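Local structure of putative Nitroreductase (Anabaena variabilis ATCC 29413, 3EO7) at residues A[475-486]-A[501-510]. The protein binds flavin mononucleotide and is probably an oxidoreductase of the nitroreductase family. Sequence-based numbering, arbitrary orientation.
With FMN (flavin mononucleotide), chain B.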
loop_
_atom_site.group_PDB
_atom_site.type_symbol
_atom_site.label_atom_id
_atom_site.label_comp_id
_atom_site.label_asym_id
_atom_site.label_seq_id
_atom_site.Cartn_x
_atom_site.Cartn_y
_atom_site.Cartn_z
ATOM N N ASN A 475 4.635 7.601 -19.209
ATOM C CA ASN A 475 6.031 8.006 -19.460
ATOM C C ASN A 475 6.461 9.177 -18.603
ATOM O O ASN A 475 7.278 10.018 -19.012
ATOM C CB ASN A 475 6.216 8.349 -20.936
ATOM C CG ASN A 475 5.876 7.187 -21.843
ATOM O OD1 ASN A 475 5.082 7.322 -22.772
ATOM N ND2 ASN A 475 6.435 6.035 -21.548
ATOM N N LEU A 476 5.928 9.202 -17.396
ATOM C CA LEU A 476 6.236 10.226 -16.415
ATOM C C LEU A 476 7.122 9.642 -15.320
ATOM O O LEU A 476 7.393 8.425 -15.286
ATOM C CB LEU A 476 4.945 10.767 -15.804
ATOM C CG LEU A 476 3.914 11.357 -16.770
ATOM C CD1 LEU A 476 2.668 11.769 -15.938
ATOM C CD2 LEU A 476 4.486 12.497 -17.594
ATOM N N GLY A 477 7.623 10.527 -14.469
ATOM C CA GLY A 477 8.434 10.169 -13.299
ATOM C C GLY A 477 7.580 10.219 -12.045
ATOM O O GLY A 477 6.626 10.996 -11.961
ATOM N N VAL A 478 7.903 9.350 -11.087
ATOM C CA VAL A 478 7.149 9.262 -9.857
ATOM C C VAL A 478 7.986 8.666 -8.743
ATOM O O VAL A 478 8.835 7.819 -8.977
ATOM C CB VAL A 478 5.862 8.389 -10.059
ATOM C CG1 VAL A 478 6.223 6.954 -10.548
ATOM C CG2 VAL A 478 4.975 8.344 -8.760
ATOM N N SER A 479 7.753 9.139 -7.523
ATOM C CA SER A 479 8.346 8.527 -6.366
ATOM C C SER A 479 7.600 8.891 -5.100
ATOM O O SER A 479 7.316 10.057 -4.856
ATOM C CB SER A 479 9.818 8.928 -6.195
ATOM O OG SER A 479 10.403 8.243 -5.074
ATOM N N GLY A 480 7.350 7.895 -4.261
ATOM C CA GLY A 480 6.852 8.147 -2.941
ATOM C C GLY A 480 7.968 8.791 -2.131
ATOM O O GLY A 480 9.165 8.700 -2.487
ATOM N N ILE A 481 7.563 9.441 -1.047
ATOM C CA ILE A 481 8.437 10.068 -0.060
ATOM C C ILE A 481 7.859 9.698 1.310
ATOM O O ILE A 481 6.768 10.145 1.664
ATOM C CB ILE A 481 8.424 11.613 -0.187
ATOM C CG1 ILE A 481 8.869 12.066 -1.584
ATOM C CG2 ILE A 481 9.264 12.249 0.929
ATOM C CD1 ILE A 481 10.288 11.902 -1.901
ATOM N N GLY A 482 8.580 8.888 2.077
ATOM C CA GLY A 482 8.056 8.418 3.363
ATOM C C GLY A 482 8.318 9.315 4.546
ATOM O O GLY A 482 7.540 9.338 5.503
ATOM N N GLY A 483 9.419 10.039 4.475
ATOM C CA GLY A 483 9.881 10.926 5.536
ATOM C C GLY A 483 9.760 12.385 5.140
ATOM O O GLY A 483 10.166 12.798 4.056
ATOM N N PHE A 484 9.208 13.183 6.039
ATOM C CA PHE A 484 8.955 14.594 5.770
ATOM C C PHE A 484 8.797 15.348 7.084
ATOM O O PHE A 484 8.680 14.727 8.154
ATOM C CB PHE A 484 7.679 14.712 4.887
ATOM C CG PHE A 484 6.535 13.867 5.380
ATOM C CD1 PHE A 484 5.701 14.326 6.383
ATOM C CD2 PHE A 484 6.344 12.569 4.875
ATOM C CE1 PHE A 484 4.666 13.511 6.878
ATOM C CE2 PHE A 484 5.309 11.764 5.367
ATOM C CZ PHE A 484 4.483 12.240 6.369
ATOM N N PHE A 485 8.837 16.679 7.017
ATOM C CA PHE A 485 8.652 17.486 8.215
ATOM C C PHE A 485 7.157 17.623 8.471
ATOM O O PHE A 485 6.529 18.597 8.051
ATOM C CB PHE A 485 9.368 18.815 8.080
ATOM C CG PHE A 485 10.871 18.691 8.117
ATOM C CD1 PHE A 485 11.505 18.052 9.171
ATOM C CD2 PHE A 485 11.654 19.269 7.121
ATOM C CE1 PHE A 485 12.892 17.949 9.209
ATOM C CE2 PHE A 485 13.046 19.172 7.156
ATOM C CZ PHE A 485 13.653 18.504 8.183
ATOM N N ASP A 486 6.628 16.656 9.236
ATOM C CA ASP A 486 5.192 16.507 9.442
ATOM C C ASP A 486 4.427 17.801 9.735
ATOM O O ASP A 486 3.496 18.136 9.014
ATOM C CB ASP A 486 4.932 15.531 10.598
ATOM C CG ASP A 486 5.453 14.106 10.307
ATOM O OD1 ASP A 486 6.696 13.973 10.145
ATOM O OD2 ASP A 486 4.613 13.163 10.259
ATOM N N VAL A 501 -0.491 14.647 7.778
ATOM C CA VAL A 501 0.044 14.104 6.537
ATOM C C VAL A 501 0.540 12.680 6.804
ATOM O O VAL A 501 1.316 12.454 7.758
ATOM C CB VAL A 501 1.188 14.968 5.965
ATOM C CG1 VAL A 501 1.847 14.274 4.789
ATOM C CG2 VAL A 501 0.673 16.375 5.574
ATOM N N ILE A 502 0.052 11.746 5.989
ATOM C CA ILE A 502 0.379 10.314 6.059
ATOM C C ILE A 502 1.405 9.906 5.002
ATOM O O ILE A 502 2.269 9.090 5.253
ATOM C CB ILE A 502 -0.936 9.474 5.815
ATOM C CG1 ILE A 502 -1.992 9.828 6.862
ATOM C CG2 ILE A 502 -0.671 7.980 5.795
ATOM C CD1 ILE A 502 -1.468 9.675 8.247
ATOM N N TYR A 503 1.296 10.461 3.795
ATOM C CA TYR A 503 2.168 10.036 2.712
ATOM C C TYR A 503 2.261 11.125 1.671
ATOM O O TYR A 503 1.357 11.953 1.565
ATOM C CB TYR A 503 1.608 8.736 2.112
ATOM C CG TYR A 503 2.469 7.963 1.140
ATOM C CD1 TYR A 503 3.851 7.868 1.304
ATOM C CD2 TYR A 503 1.883 7.265 0.090
ATOM C CE1 TYR A 503 4.639 7.158 0.425
ATOM C CE2 TYR A 503 2.655 6.513 -0.800
ATOM C CZ TYR A 503 4.026 6.444 -0.614
ATOM O OH TYR A 503 4.816 5.737 -1.429
ATOM N N ILE A 504 3.364 11.095 0.924
ATOM C CA ILE A 504 3.659 12.021 -0.154
ATOM C C ILE A 504 4.038 11.222 -1.399
ATOM O O ILE A 504 4.782 10.247 -1.324
ATOM C CB ILE A 504 4.845 12.943 0.217
ATOM C CG1 ILE A 504 4.469 13.770 1.438
ATOM C CG2 ILE A 504 5.338 13.765 -0.979
ATOM C CD1 ILE A 504 5.629 14.655 1.975
ATOM N N THR A 505 3.503 11.645 -2.531
ATOM C CA THR A 505 3.854 11.067 -3.830
ATOM C C THR A 505 4.226 12.217 -4.783
ATOM O O THR A 505 3.402 13.082 -5.053
ATOM C CB THR A 505 2.739 10.221 -4.442
ATOM O OG1 THR A 505 2.379 9.148 -3.574
ATOM C CG2 THR A 505 3.165 9.670 -5.859
ATOM N N THR A 506 5.474 12.207 -5.248
ATOM C CA THR A 506 6.001 13.198 -6.173
ATOM C C THR A 506 5.784 12.705 -7.591
ATOM O O THR A 506 5.813 11.509 -7.848
ATOM C CB THR A 506 7.513 13.504 -5.950
ATOM O OG1 THR A 506 8.300 12.317 -6.183
ATOM C CG2 THR A 506 7.767 14.063 -4.505
ATOM N N LEU A 507 5.549 13.659 -8.483
ATOM C CA LEU A 507 5.321 13.413 -9.874
ATOM C C LEU A 507 6.117 14.430 -10.698
ATOM O O LEU A 507 6.130 15.623 -10.394
ATOM C CB LEU A 507 3.836 13.575 -10.191
ATOM C CG LEU A 507 2.869 12.643 -9.473
ATOM C CD1 LEU A 507 1.431 13.156 -9.532
ATOM C CD2 LEU A 507 3.037 11.228 -10.105
ATOM N N GLY A 508 6.719 13.959 -11.768
ATOM C CA GLY A 508 7.521 14.839 -12.622
ATOM C C GLY A 508 7.865 14.187 -13.929
ATOM O O GLY A 508 7.194 13.249 -14.353
ATOM N N ARG A 509 8.879 14.733 -14.606
ATOM C CA ARG A 509 9.401 14.122 -15.829
ATOM C C ARG A 509 10.804 13.628 -15.459
ATOM O O ARG A 509 11.586 14.331 -14.818
ATOM C CB ARG A 509 9.417 15.063 -17.044
ATOM C CG ARG A 509 8.076 15.762 -17.343
ATOM C CD ARG A 509 7.917 16.209 -18.791
ATOM N NE ARG A 509 7.291 15.140 -19.558
ATOM C CZ ARG A 509 5.969 14.975 -19.693
ATOM N NH1 ARG A 509 5.096 15.829 -19.181
ATOM N NH2 ARG A 509 5.515 13.951 -20.392
ATOM N N PRO A 510 11.125 12.394 -15.843
ATOM C CA PRO A 510 12.408 11.840 -15.450
ATOM C C PRO A 510 13.600 12.580 -16.020
ATOM O O PRO A 510 13.546 13.102 -17.127
ATOM C CB PRO A 510 12.359 10.417 -16.008
ATOM C CG PRO A 510 10.941 10.148 -16.286
ATOM C CD PRO A 510 10.358 11.454 -16.672
HETATM N N1 FMN B . 12.487 7.124 -2.741
HETATM C C2 FMN B . 13.209 8.275 -2.472
HETATM O O2 FMN B . 14.107 8.646 -3.219
HETATM N N3 FMN B . 12.998 9.047 -1.360
HETATM C C4 FMN B . 12.079 8.710 -0.411
HETATM O O4 FMN B . 11.805 9.543 0.473
HETATM C C4A FMN B . 11.325 7.562 -0.644
HETATM N N5 FMN B . 10.414 7.136 0.304
HETATM C C5A FMN B . 9.590 6.027 0.026
HETATM C C6 FMN B . 8.581 5.635 0.898
HETATM C C7 FMN B . 7.780 4.524 0.637
HETATM C C7M FMN B . 6.597 4.191 1.559
HETATM C C8 FMN B . 7.979 3.785 -0.522
HETATM C C8M FMN B . 7.024 2.693 -0.957
HETATM C C9 FMN B . 8.989 4.163 -1.427
HETATM C C9A FMN B . 9.790 5.284 -1.152
HETATM N N10 FMN B . 10.796 5.658 -2.036
HETATM C C10 FMN B . 11.539 6.782 -1.799
HETATM C "C1'" FMN B . 11.217 4.761 -3.182
HETATM C "C2'" FMN B . 12.053 3.576 -2.743
HETATM O "O2'" FMN B . 13.417 3.999 -2.523
HETATM C "C3'" FMN B . 11.970 2.483 -3.807
HETATM O "O3'" FMN B . 10.642 1.953 -3.860
HETATM C "C4'" FMN B . 13.005 1.356 -3.629
HETATM O "O4'" FMN B . 14.360 1.875 -3.736
HETATM C "C5'" FMN B . 12.777 0.269 -4.662
HETATM O "O5'" FMN B . 12.864 0.759 -5.973
HETATM P P FMN B . 11.667 0.636 -7.000
HETATM O O1P FMN B . 10.501 1.454 -6.455
HETATM O O2P FMN B . 12.216 1.212 -8.300
HETATM O O3P FMN B . 11.283 -0.806 -7.165
HETATM O O HOH W 1 7.229 11.707 -21.122
HETATM O O HOH W 2 2.019 13.900 9.862
HETATM O O HOH W 3 0.909 16.990 8.960
#
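The ring of F484 lies against V501 and I504 at one end of this contact. V501 CG1 sits over one ring face, 4.0 Å from the centroid in a CH-pi contact, while I504 CD1 packs 3.6 Å from F484 CB. Chi1 of 47° sets F484 CG between its own backbone N and carbonyl carbon, turning the ring onto the neighbouring strand, and an alanine here would probably open a gap beside V501 and I504. Waters link D486, salt-bridged to R183, to V501. Further along, beta-branched residues suit the extended backbone and also touch across the strands: I481 and I504 meet CB to CB at 3.8 Å, and T506 CG2 abuts I481 CG1. T506 OG1, also bonded to Y340, donates to S479 O at 2.8 Å in the carbonyl plane; the same oxygen accepts T506 N, so two donors grip it. Backbone bonds pairing G477 with G508, S479 with T506 and I481 N with I504 O make strands 477-481 and 501-508 an antiparallel pair of the FMN-binding nitroreductase fold, with 477-481 lying against the flavin. There G482, without a side chain, lies close against the flavin, its N donating to FMN N5 at 3.1 Å. Glycine also suits G480, whose CA is 3.5 Å from Y503 OH; that hydroxyl bonds H191, while Y503 CE1 rests near the flavin methyl C7M. At the opposite end only N475 and P510 are exposed, and R509 partly so. Buried L476 puts CD2 over a face of the R509 guanidinium, whose long chain, bent at chi3 (91°), also reaches E349 in a salt bridge. A water in the guanidinium plane connects R509 NH2 to N475 O.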